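Local coordinates for 2-methyl-aconitate isomerase (Shewanella oneidensis, PDB 5K87), which catalyses the cis-trans isomerization of 2-methyl-aconitate in the 2-methylcitrate cycle, the route by which propionate is broken down, at residues Y236-I245 and F286-S296; S82-F93 and T138-T149. The protein carries 1 engineered substitution. All coordinates share one frame; numbering follows the deposited sequence.

The two contacts sit on opposite sides of the chain's centre, with their nearest atoms about 15 Å apart. Both are partly buried. Interaction 1 lays a loop over the end of strand 283-288, the turn that follows it and strand 293-294. No hydrogen bond crosses it; it is held by apolar packing, while several backbone N-H groups of 236-245 are bonded by side chains of the same segment. Interaction 2 joins two neighbouring parallel strands, so backbone bonds cross it throughout, and a salt bridge, a histidine and an asparagine add to them. Its Tyr-91 and Phe-93 end reaches the active-site region; its Lys-84 and Asn-86 end is exposed.

Interaction 1. Residues Y236-I245 and F286-S296; sequences YTGTELQDDI and FVAPPKSYASS
The rings of Tyr-236 and Phe-286 lie nearly parallel, 24° apart, but displaced along their planes, with little of one ring above the other. Tyr-236 CD2 stands over one face of the Phe-286 ring, towards its rim. Ile-245 CD1 lies over a face of the Tyr-236 ring and also reaches Phe-286 CZ, at 3.7 Å. At the edge of the Phe-286 ring, in its plane, is Glu-240 OE1, 3.6 Å from CE2. The Glu-240 chain bends at chi2 (74°), which brings its carboxylate back to the loop. OE2 accepts from Thr-237 N at 2.9 Å and OE1 from Gly-238 N at 2.8 Å, each through its syn lone pair. The carboxylate thus holds the turn against the edge of the ring. Thr-237 OG1 accepts from Thr-239 N, which makes an ST turn. Gly-238 has a positive phi and lies against Ala-288, whose CB is 3.2 Å from Thr-237 O. Further on, Thr-239 CB meets Tyr-293 CB at 3.6 Å, and the two side chains run past each other in opposite directions. The extended Lys-291 chain passes Thr-239 CG2. Leu-241 CD1 touches Ala-294 O at 3.7 Å. Beyond the contact, the Tyr-293 hydroxyl bonds to His-357 O, and helix 249-266 packs on Tyr-236 and Ile-245. This is plain packing of a loop with an ST turn on the end of strand 283-288, the turn after it and strand 293-294.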
loop_
_atom_site.group_PDB
_atom_site.type_symbol
_atom_site.label_atom_id
_atom_site.label_comp_id
_atom_site.label_asym_id
_atom_site.label_seq_id
_atom_site.Cartn_x
_atom_site.Cartn_y
_atom_site.Cartn_z
ATOM N N TYR A 236 -10.168 12.461 -24.084
ATOM C CA TYR A 236 -10.738 11.476 -23.159
ATOM C C TYR A 236 -12.259 11.499 -23.229
ATOM O O TYR A 236 -12.843 12.426 -23.796
ATOM C CB TYR A 236 -10.259 11.728 -21.723
ATOM C CG TYR A 236 -8.777 11.489 -21.538
ATOM C CD1 TYR A 236 -8.213 10.251 -21.821
ATOM C CD2 TYR A 236 -7.942 12.497 -21.075
ATOM C CE1 TYR A 236 -6.851 10.023 -21.654
ATOM C CE2 TYR A 236 -6.585 12.278 -20.910
ATOM C CZ TYR A 236 -6.047 11.041 -21.203
ATOM O OH TYR A 236 -4.697 10.822 -21.036
ATOM N N THR A 237 -12.897 10.484 -22.652
ATOM C CA THR A 237 -14.353 10.416 -22.626
ATOM C C THR A 237 -14.918 10.667 -21.238
ATOM O O THR A 237 -16.108 10.925 -21.094
ATOM C CB THR A 237 -14.850 9.050 -23.081
ATOM O OG1 THR A 237 -14.429 8.066 -22.132
ATOM C CG2 THR A 237 -14.283 8.707 -24.450
ATOM N N GLY A 238 -14.072 10.573 -20.216
ATOM C CA GLY A 238 -14.530 10.681 -18.842
ATOM C C GLY A 238 -14.762 9.342 -18.168
ATOM O O GLY A 238 -15.009 9.289 -16.966
ATOM N N THR A 239 -14.678 8.255 -18.933
ATOM C CA THR A 239 -14.877 6.921 -18.370
ATOM C C THR A 239 -13.564 6.219 -18.021
ATOM O O THR A 239 -13.566 5.060 -17.613
ATOM C CB THR A 239 -15.671 5.997 -19.319
ATOM O OG1 THR A 239 -14.906 5.761 -20.506
ATOM C CG2 THR A 239 -17.023 6.608 -19.672
ATOM N N GLU A 240 -12.450 6.918 -18.192
ATOM C CA GLU A 240 -11.132 6.322 -18.009
ATOM C C GLU A 240 -10.925 5.775 -16.602
ATOM O O GLU A 240 -11.432 6.324 -15.611
ATOM C CB GLU A 240 -10.034 7.335 -18.328
ATOM C CG GLU A 240 -9.861 7.632 -19.816
ATOM C CD GLU A 240 -10.961 8.500 -20.402
ATOM O OE1 GLU A 240 -11.655 9.210 -19.644
ATOM O OE2 GLU A 240 -11.123 8.479 -21.644
ATOM N N LEU A 241 -10.175 4.684 -16.530
ATOM C CA LEU A 241 -9.742 4.100 -15.262
ATOM C C LEU A 241 -8.248 4.355 -15.070
ATOM O O LEU A 241 -7.580 4.844 -15.978
ATOM C CB LEU A 241 -10.047 2.606 -15.245
ATOM C CG LEU A 241 -11.529 2.264 -15.412
ATOM C CD1 LEU A 241 -11.738 0.759 -15.327
ATOM C CD2 LEU A 241 -12.361 2.994 -14.368
ATOM N N GLN A 242 -7.718 4.027 -13.895
ATOM C CA GLN A 242 -6.322 4.341 -13.612
ATOM C C GLN A 242 -5.363 3.781 -14.655
ATOM O O GLN A 242 -4.415 4.460 -15.043
ATOM C CB GLN A 242 -5.915 3.863 -12.227
ATOM C CG GLN A 242 -6.478 4.703 -11.111
ATOM C CD GLN A 242 -5.906 4.290 -9.790
ATOM O OE1 GLN A 242 -5.905 3.105 -9.454
ATOM N NE2 GLN A 242 -5.365 5.244 -9.052
ATOM N N ASP A 243 -5.616 2.564 -15.126
ATOM C CA ASP A 243 -4.701 1.925 -16.078
ATOM C C ASP A 243 -4.671 2.613 -17.443
ATOM O O ASP A 243 -3.753 2.383 -18.234
ATOM C CB ASP A 243 -5.017 0.437 -16.244
ATOM C CG ASP A 243 -4.725 -0.367 -14.989
ATOM O OD1 ASP A 243 -3.890 0.079 -14.173
ATOM O OD2 ASP A 243 -5.332 -1.447 -14.820
ATOM N N ASP A 244 -5.660 3.457 -17.718
ATOM C CA ASP A 244 -5.691 4.208 -18.968
ATOM C C ASP A 244 -4.763 5.411 -18.931
ATOM O O ASP A 244 -4.405 5.955 -19.981
ATOM C CB ASP A 244 -7.108 4.680 -19.274
ATOM C CG ASP A 244 -8.060 3.538 -19.523
ATOM O OD1 ASP A 244 -7.676 2.574 -20.222
ATOM O OD2 ASP A 244 -9.198 3.601 -19.019
ATOM N N ILE A 245 -4.381 5.842 -17.732
ATOM C CA ILE A 245 -3.622 7.084 -17.579
ATOM C C ILE A 245 -2.311 6.918 -16.814
ATOM O O ILE A 245 -1.296 7.521 -17.173
ATOM C CB ILE A 245 -4.509 8.204 -16.957
ATOM C CG1 ILE A 245 -5.560 8.644 -17.988
ATOM C CG2 ILE A 245 -3.678 9.395 -16.498
ATOM C CD1 ILE A 245 -6.590 9.633 -17.478
ATOM N N PHE A 286 -10.923 16.344 -14.921
ATOM C CA PHE A 286 -11.632 16.457 -16.185
ATOM C C PHE A 286 -13.050 15.915 -16.078
ATOM O O PHE A 286 -13.316 14.988 -15.304
ATOM C CB PHE A 286 -10.837 15.894 -17.378
ATOM C CG PHE A 286 -10.425 14.447 -17.260
ATOM C CD1 PHE A 286 -9.261 14.093 -16.588
ATOM C CD2 PHE A 286 -11.151 13.449 -17.892
ATOM C CE1 PHE A 286 -8.858 12.769 -16.517
ATOM C CE2 PHE A 286 -10.746 12.126 -17.824
ATOM C CZ PHE A 286 -9.599 11.790 -17.135
ATOM N N VAL A 287 -13.958 16.526 -16.841
ATOM C CA VAL A 287 -15.387 16.282 -16.685
ATOM C C VAL A 287 -16.034 15.913 -18.015
ATOM O O VAL A 287 -15.520 16.254 -19.083
ATOM C CB VAL A 287 -16.119 17.527 -16.102
ATOM C CG1 VAL A 287 -15.463 17.968 -14.808
ATOM C CG2 VAL A 287 -16.153 18.687 -17.107
ATOM N N ALA A 288 -17.167 15.227 -17.944
ATOM C CA ALA A 288 -17.920 14.874 -19.136
ATOM C C ALA A 288 -19.368 14.603 -18.767
ATOM O O ALA A 288 -19.673 14.324 -17.606
ATOM C CB ALA A 288 -17.317 13.649 -19.798
ATOM N N PRO A 289 -20.278 14.689 -19.758
ATOM C CA PRO A 289 -21.664 14.285 -19.488
ATOM C C PRO A 289 -21.749 12.793 -19.157
ATOM O O PRO A 289 -20.799 12.056 -19.420
ATOM C CB PRO A 289 -22.371 14.577 -20.824
ATOM C CG PRO A 289 -21.519 15.608 -21.496
ATOM C CD PRO A 289 -20.116 15.255 -21.114
ATOM N N PRO A 290 -22.877 12.349 -18.590
ATOM C CA PRO A 290 -23.053 10.940 -18.237
ATOM C C PRO A 290 -22.769 10.001 -19.395
ATOM O O PRO A 290 -23.141 10.272 -20.549
ATOM C CB PRO A 290 -24.535 10.860 -17.868
ATOM C CG PRO A 290 -24.848 12.215 -17.361
ATOM C CD PRO A 290 -24.046 13.157 -18.207
ATOM N N LYS A 291 -22.110 8.896 -19.076
ATOM C CA LYS A 291 -21.839 7.845 -20.037
ATOM C C LYS A 291 -21.624 6.585 -19.217
ATOM O O LYS A 291 -21.029 6.631 -18.135
ATOM C CB LYS A 291 -20.607 8.184 -20.883
ATOM C CG LYS A 291 -20.362 7.237 -22.045
ATOM C CD LYS A 291 -19.182 7.687 -22.899
ATOM C CE LYS A 291 -19.072 6.838 -24.158
ATOM N NZ LYS A 291 -17.891 7.204 -24.994
ATOM N N SER A 292 -22.121 5.462 -19.722
ATOM C CA SER A 292 -22.004 4.192 -19.022
ATOM C C SER A 292 -20.566 3.687 -19.037
ATOM O O SER A 292 -19.840 3.890 -20.011
ATOM C CB SER A 292 -22.926 3.152 -19.664
ATOM O OG SER A 292 -22.862 1.912 -18.982
ATOM N N TYR A 293 -20.150 3.039 -17.952
ATOM C CA TYR A 293 -18.830 2.421 -17.898
ATOM C C TYR A 293 -18.745 1.386 -16.789
ATOM O O TYR A 293 -19.519 1.412 -15.835
ATOM C CB TYR A 293 -17.728 3.468 -17.691
ATOM C CG TYR A 293 -17.808 4.197 -16.366
ATOM C CD1 TYR A 293 -18.666 5.281 -16.205
ATOM C CD2 TYR A 293 -17.013 3.820 -15.280
ATOM C CE1 TYR A 293 -18.753 5.959 -15.007
ATOM C CE2 TYR A 293 -17.098 4.495 -14.066
ATOM C CZ TYR A 293 -17.966 5.566 -13.941
ATOM O OH TYR A 293 -18.067 6.259 -12.759
ATOM N N ALA A 294 -17.792 0.472 -16.925
ATOM C CA ALA A 294 -17.463 -0.456 -15.855
ATOM C C ALA A 294 -16.486 0.235 -14.917
ATOM O O ALA A 294 -15.473 0.777 -15.355
ATOM C CB ALA A 294 -16.850 -1.731 -16.416
ATOM N N SER A 295 -16.805 0.234 -13.629
ATOM C CA SER A 295 -15.917 0.817 -12.631
ATOM C C SER A 295 -14.753 -0.124 -12.379
ATOM O O SER A 295 -14.706 -1.243 -12.896
ATOM C CB SER A 295 -16.661 1.039 -11.324
ATOM O OG SER A 295 -16.832 -0.196 -10.654
ATOM N N SER A 296 -13.812 0.330 -11.564
ATOM C CA SER A 296 -12.634 -0.461 -11.236
ATOM C C SER A 296 -12.965 -1.754 -10.491
ATOM O O SER A 296 -12.141 -2.663 -10.436
ATOM C CB SER A 296 -11.669 0.373 -10.400
ATOM O OG SER A 296 -12.301 0.792 -9.208
#

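Interaction 2. Residues S82-F93 and T138-T149; sequences SSKANHDVDYLF and TVRIWQANIGKT
Arg-140 meets the carboxylate of Asp-88 side-on. NH2 bonds OD1 at 2.8 Å and NE bonds OD2 at 3.0 Å, both nearly straight and in the guanidinium plane. The two planes are 47° apart, and both nitrogens come from above the carboxylate plane. OD2 also takes Arg-140 N on its anti lone pair. Asn-86 O lies over one face of the guanidinium, and a water joins NH1 to Asn-86 OD1.

Strands 89-96 and 135-143 are parallel neighbours here, pairing Val-89 with Ile-141, Asp-90 with Trp-142 and Tyr-91 with Gln-143, consistent with the diaminopimelate-epimerase-like fold to whose clan PrpF belongs.

The six-membered ring of Trp-142 turns its edge to the face of His-87, with the planes at 79°. With CG anti to the backbone N (chi1 177°), the indole extends between Lys-84 on one face and Lys-148 N on the other. Lys-84 bends at chi2 and chi3; its CE sits 3.6 Å from the centroid of the six-membered ring, and its NZ adds a cation-pi contact. His-87 NE2 and Thr-149 OG1 share a hydrogen bond of 2.6 Å at the imidazole edge, while ND1 donates to Ala-85 O.

Tyr-91 CB packs on Ile-141 CG2 at 3.6 Å. Gln-143 NE2 stands over one face of the Tyr-91 ring and donates to Asn-145 OD1. The Tyr-91 hydroxyl bonds to the backbone of Cys-109, the inferred proton donor/acceptor. Past Gln-143, Asn-145 takes over the pairing: OD1 accepts from Phe-93 N at 2.8 Å on an in-plane lone pair, and ND2 donates to Phe-93 O at 2.9 Å.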
loop_
_atom_site.group_PDB
_atom_site.type_symbol
_atom_site.label_atom_id
_atom_site.label_comp_id
_atom_site.label_asym_id
_atom_site.label_seq_id
_atom_site.Cartn_x
_atom_site.Cartn_y
_atom_site.Cartn_z
ATOM N N SER A 82 -9.584 22.525 20.340
ATOM C CA SER A 82 -9.686 23.804 19.652
ATOM C C SER A 82 -9.781 24.981 20.613
ATOM O O SER A 82 -10.377 24.874 21.686
ATOM C CB SER A 82 -10.898 23.821 18.730
ATOM O OG SER A 82 -10.885 24.992 17.934
ATOM N N SER A 83 -9.203 26.103 20.207
ATOM C CA SER A 83 -9.403 27.378 20.900
ATOM C C SER A 83 -10.305 28.314 20.103
ATOM O O SER A 83 -10.439 29.496 20.433
ATOM C CB SER A 83 -8.064 28.067 21.166
ATOM O OG SER A 83 -7.303 27.353 22.123
ATOM N N LYS A 84 -10.913 27.794 19.045
ATOM C CA LYS A 84 -11.812 28.588 18.220
ATOM C C LYS A 84 -13.217 28.531 18.793
ATOM O O LYS A 84 -13.687 27.470 19.201
ATOM C CB LYS A 84 -11.825 28.059 16.783
ATOM C CG LYS A 84 -10.495 28.170 16.049
ATOM C CD LYS A 84 -10.250 29.584 15.550
ATOM C CE LYS A 84 -11.336 30.019 14.576
ATOM N NZ LYS A 84 -11.076 31.381 14.026
ATOM N N ALA A 85 -13.889 29.676 18.832
ATOM C CA ALA A 85 -15.281 29.702 19.260
ATOM C C ALA A 85 -16.120 28.749 18.421
ATOM O O ALA A 85 -15.983 28.705 17.199
ATOM C CB ALA A 85 -15.840 31.113 19.177
ATOM N N ASN A 86 -16.957 27.974 19.100
ATOM C CA ASN A 86 -17.923 27.089 18.458
ATOM C C ASN A 86 -17.287 25.964 17.643
ATOM O O ASN A 86 -17.888 25.466 16.690
ATOM C CB ASN A 86 -18.905 27.893 17.602
ATOM C CG ASN A 86 -19.511 29.058 18.359
ATOM O OD1 ASN A 86 -20.024 28.894 19.465
ATOM N ND2 ASN A 86 -19.422 30.249 17.779
ATOM N N HIS A 87 -16.066 25.581 18.015
ATOM C CA HIS A 87 -15.434 24.395 17.441
ATOM C C HIS A 87 -14.949 23.484 18.541
ATOM O O HIS A 87 -14.641 23.937 19.646
ATOM C CB HIS A 87 -14.282 24.767 16.512
ATOM C CG HIS A 87 -14.719 25.505 15.288
ATOM N ND1 HIS A 87 -15.093 26.832 15.318
ATOM C CD2 HIS A 87 -14.867 25.103 14.004
ATOM C CE1 HIS A 87 -15.446 27.216 14.103
ATOM N NE2 HIS A 87 -15.318 26.185 13.286
ATOM N N ASP A 88 -14.894 22.195 18.240
ATOM C CA ASP A 88 -14.469 21.203 19.216
ATOM C C ASP A 88 -13.017 20.765 19.063
ATOM O O ASP A 88 -12.301 20.565 20.049
ATOM C CB ASP A 88 -15.368 19.981 19.117
ATOM C CG ASP A 88 -16.813 20.314 19.359
ATOM O OD1 ASP A 88 -17.122 20.760 20.484
ATOM O OD2 ASP A 88 -17.651 20.144 18.448
ATOM N N VAL A 89 -12.571 20.607 17.830
ATOM C CA VAL A 89 -11.279 19.992 17.598
ATOM C C VAL A 89 -10.597 20.704 16.440
ATOM O O VAL A 89 -11.264 21.106 15.482
ATOM C CB VAL A 89 -11.444 18.464 17.316
ATOM C CG1 VAL A 89 -12.310 18.220 16.089
ATOM C CG2 VAL A 89 -10.087 17.767 17.184
ATOM N N ASP A 90 -9.284 20.891 16.539
ATOM C CA ASP A 90 -8.477 21.417 15.440
ATOM C C ASP A 90 -7.851 20.265 14.658
ATOM O O ASP A 90 -7.305 19.317 15.245
ATOM C CB ASP A 90 -7.348 22.302 15.953
ATOM C CG ASP A 90 -7.815 23.655 16.435
ATOM O OD1 ASP A 90 -9.011 23.978 16.315
ATOM O OD2 ASP A 90 -6.949 24.412 16.925
ATOM N N TYR A 91 -7.880 20.389 13.337
ATOM C CA TYR A 91 -7.481 19.318 12.428
ATOM C C TYR A 91 -6.407 19.824 11.464
ATOM O O TYR A 91 -6.654 20.748 10.684
ATOM C CB TYR A 91 -8.740 18.862 11.683
ATOM C CG TYR A 91 -8.604 18.016 10.428
ATOM C CD1 TYR A 91 -7.506 17.188 10.197
ATOM C CD2 TYR A 91 -9.610 18.043 9.468
ATOM C CE1 TYR A 91 -7.423 16.416 9.044
ATOM C CE2 TYR A 91 -9.535 17.269 8.319
ATOM C CZ TYR A 91 -8.437 16.467 8.115
ATOM O OH TYR A 91 -8.343 15.700 6.976
ATOM N N LEU A 92 -5.222 19.214 11.536
ATOM C CA LEU A 92 -4.172 19.428 10.544
ATOM C C LEU A 92 -3.965 18.169 9.721
ATOM O O LEU A 92 -3.819 17.066 10.269
ATOM C CB LEU A 92 -2.847 19.813 11.196
ATOM C CG LEU A 92 -2.717 21.251 11.691
ATOM C CD1 LEU A 92 -1.434 21.406 12.501
ATOM C CD2 LEU A 92 -2.732 22.221 10.517
ATOM N N PHE A 93 -3.965 18.334 8.405
ATOM C CA PHE A 93 -3.697 17.253 7.477
ATOM C C PHE A 93 -2.339 17.449 6.828
ATOM O O PHE A 93 -2.051 18.528 6.284
ATOM C CB PHE A 93 -4.767 17.217 6.391
ATOM C CG PHE A 93 -4.454 16.265 5.285
ATOM C CD1 PHE A 93 -4.342 14.907 5.542
ATOM C CD2 PHE A 93 -4.256 16.713 3.992
ATOM C CE1 PHE A 93 -4.036 14.006 4.533
ATOM C CE2 PHE A 93 -3.953 15.810 2.978
ATOM C CZ PHE A 93 -3.843 14.459 3.255
ATOM N N THR A 138 -22.438 15.645 17.031
ATOM C CA THR A 138 -22.079 16.583 15.982
ATOM C C THR A 138 -20.741 17.236 16.325
ATOM O O THR A 138 -20.646 18.069 17.235
ATOM C CB THR A 138 -23.193 17.624 15.798
ATOM O OG1 THR A 138 -24.360 16.966 15.284
ATOM C CG2 THR A 138 -22.773 18.711 14.839
ATOM N N VAL A 139 -19.699 16.817 15.618
ATOM C CA VAL A 139 -18.349 17.297 15.881
ATOM C C VAL A 139 -18.064 18.494 14.993
ATOM O O VAL A 139 -18.137 18.396 13.760
ATOM C CB VAL A 139 -17.297 16.199 15.624
ATOM C CG1 VAL A 139 -15.911 16.718 15.944
ATOM C CG2 VAL A 139 -17.603 14.971 16.461
ATOM N N ARG A 140 -17.736 19.619 15.620
ATOM C CA ARG A 140 -17.440 20.848 14.901
ATOM C C ARG A 140 -15.930 20.954 14.732
ATOM O O ARG A 140 -15.192 21.186 15.693
ATOM C CB ARG A 140 -18.005 22.051 15.662
ATOM C CG ARG A 140 -19.520 21.946 15.922
ATOM C CD ARG A 140 -19.989 22.901 17.022
ATOM N NE ARG A 140 -19.328 22.607 18.289
ATOM C CZ ARG A 140 -19.376 23.388 19.363
ATOM N NH1 ARG A 140 -20.058 24.527 19.332
ATOM N NH2 ARG A 140 -18.729 23.035 20.464
ATOM N N ILE A 141 -15.470 20.729 13.508
ATOM C CA ILE A 141 -14.042 20.635 13.233
ATOM C C ILE A 141 -13.524 21.947 12.674
ATOM O O ILE A 141 -14.090 22.486 11.724
ATOM C CB ILE A 141 -13.755 19.514 12.211
ATOM C CG1 ILE A 141 -14.259 18.162 12.727
ATOM C CG2 ILE A 141 -12.275 19.442 11.917
ATOM C CD1 ILE A 141 -14.413 17.114 11.651
ATOM N N TRP A 142 -12.454 22.463 13.261
ATOM C CA TRP A 142 -11.727 23.581 12.680
ATOM C C TRP A 142 -10.620 23.001 11.816
ATOM O O TRP A 142 -9.668 22.392 12.315
ATOM C CB TRP A 142 -11.147 24.482 13.767
ATOM C CG TRP A 142 -10.329 25.619 13.228
ATOM C CD1 TRP A 142 -8.986 25.821 13.401
ATOM C CD2 TRP A 142 -10.801 26.711 12.430
ATOM N NE1 TRP A 142 -8.598 26.976 12.761
ATOM C CE2 TRP A 142 -9.687 27.534 12.156
ATOM C CE3 TRP A 142 -12.054 27.069 11.921
ATOM C CZ2 TRP A 142 -9.798 28.704 11.398
ATOM C CZ3 TRP A 142 -12.155 28.231 11.158
ATOM C CH2 TRP A 142 -11.033 29.031 10.912
ATOM N N GLN A 143 -10.782 23.158 10.509
ATOM C CA GLN A 143 -9.794 22.704 9.547
ATOM C C GLN A 143 -8.691 23.751 9.544
ATOM O O GLN A 143 -8.859 24.839 8.992
ATOM C CB GLN A 143 -10.427 22.533 8.164
ATOM C CG GLN A 143 -9.855 21.352 7.385
ATOM C CD GLN A 143 -8.350 21.437 7.270
ATOM O OE1 GLN A 143 -7.794 22.513 7.062
ATOM N NE2 GLN A 143 -7.673 20.307 7.440
ATOM N N ALA A 144 -7.578 23.431 10.193
ATOM C CA ALA A 144 -6.540 24.410 10.443
ATOM C C ALA A 144 -5.579 24.626 9.280
ATOM O O ALA A 144 -4.840 25.612 9.280
ATOM C CB ALA A 144 -5.777 24.051 11.717
ATOM N N ASN A 145 -5.576 23.733 8.296
ATOM C CA ASN A 145 -4.789 23.981 7.085
ATOM C C ASN A 145 -5.356 25.145 6.285
ATOM O O ASN A 145 -4.601 25.958 5.749
ATOM C CB ASN A 145 -4.769 22.759 6.158
ATOM C CG ASN A 145 -4.186 21.518 6.811
ATOM O OD1 ASN A 145 -4.910 20.743 7.450
ATOM N ND2 ASN A 145 -2.885 21.298 6.630
ATOM N N ILE A 146 -6.680 25.187 6.171
ATOM C CA ILE A 146 -7.353 26.118 5.266
ATOM C C ILE A 146 -8.270 27.118 5.981
ATOM O O ILE A 146 -8.825 28.021 5.341
ATOM C CB ILE A 146 -8.151 25.363 4.176
ATOM C CG1 ILE A 146 -9.319 24.594 4.788
ATOM C CG2 ILE A 146 -7.233 24.428 3.397
ATOM C CD1 ILE A 146 -10.221 23.918 3.762
ATOM N N GLY A 147 -8.420 26.987 7.293
ATOM C CA GLY A 147 -9.216 27.934 8.059
ATOM C C GLY A 147 -10.701 27.867 7.741
ATOM O O GLY A 147 -11.329 28.896 7.445
ATOM N N LYS A 148 -11.271 26.666 7.802
ATOM C CA LYS A 148 -12.679 26.441 7.477
ATOM C C LYS A 148 -13.333 25.525 8.503
ATOM O O LYS A 148 -12.655 24.703 9.127
ATOM C CB LYS A 148 -12.813 25.793 6.095
ATOM C CG LYS A 148 -12.457 26.692 4.924
ATOM C CD LYS A 148 -13.463 27.822 4.778
ATOM C CE LYS A 148 -13.209 28.644 3.523
ATOM N NZ LYS A 148 -14.128 29.814 3.458
ATOM N N THR A 149 -14.645 25.658 8.671
ATOM C CA THR A 149 -15.414 24.781 9.540
ATOM C C THR A 149 -15.933 23.579 8.764
ATOM O O THR A 149 -16.466 23.720 7.653
ATOM C CB THR A 149 -16.636 25.517 10.104
ATOM O OG1 THR A 149 -16.197 26.646 10.870
ATOM C CG2 THR A 149 -17.484 24.589 10.981
HETATM O O HOH W 1 -20.450 26.513 21.291
#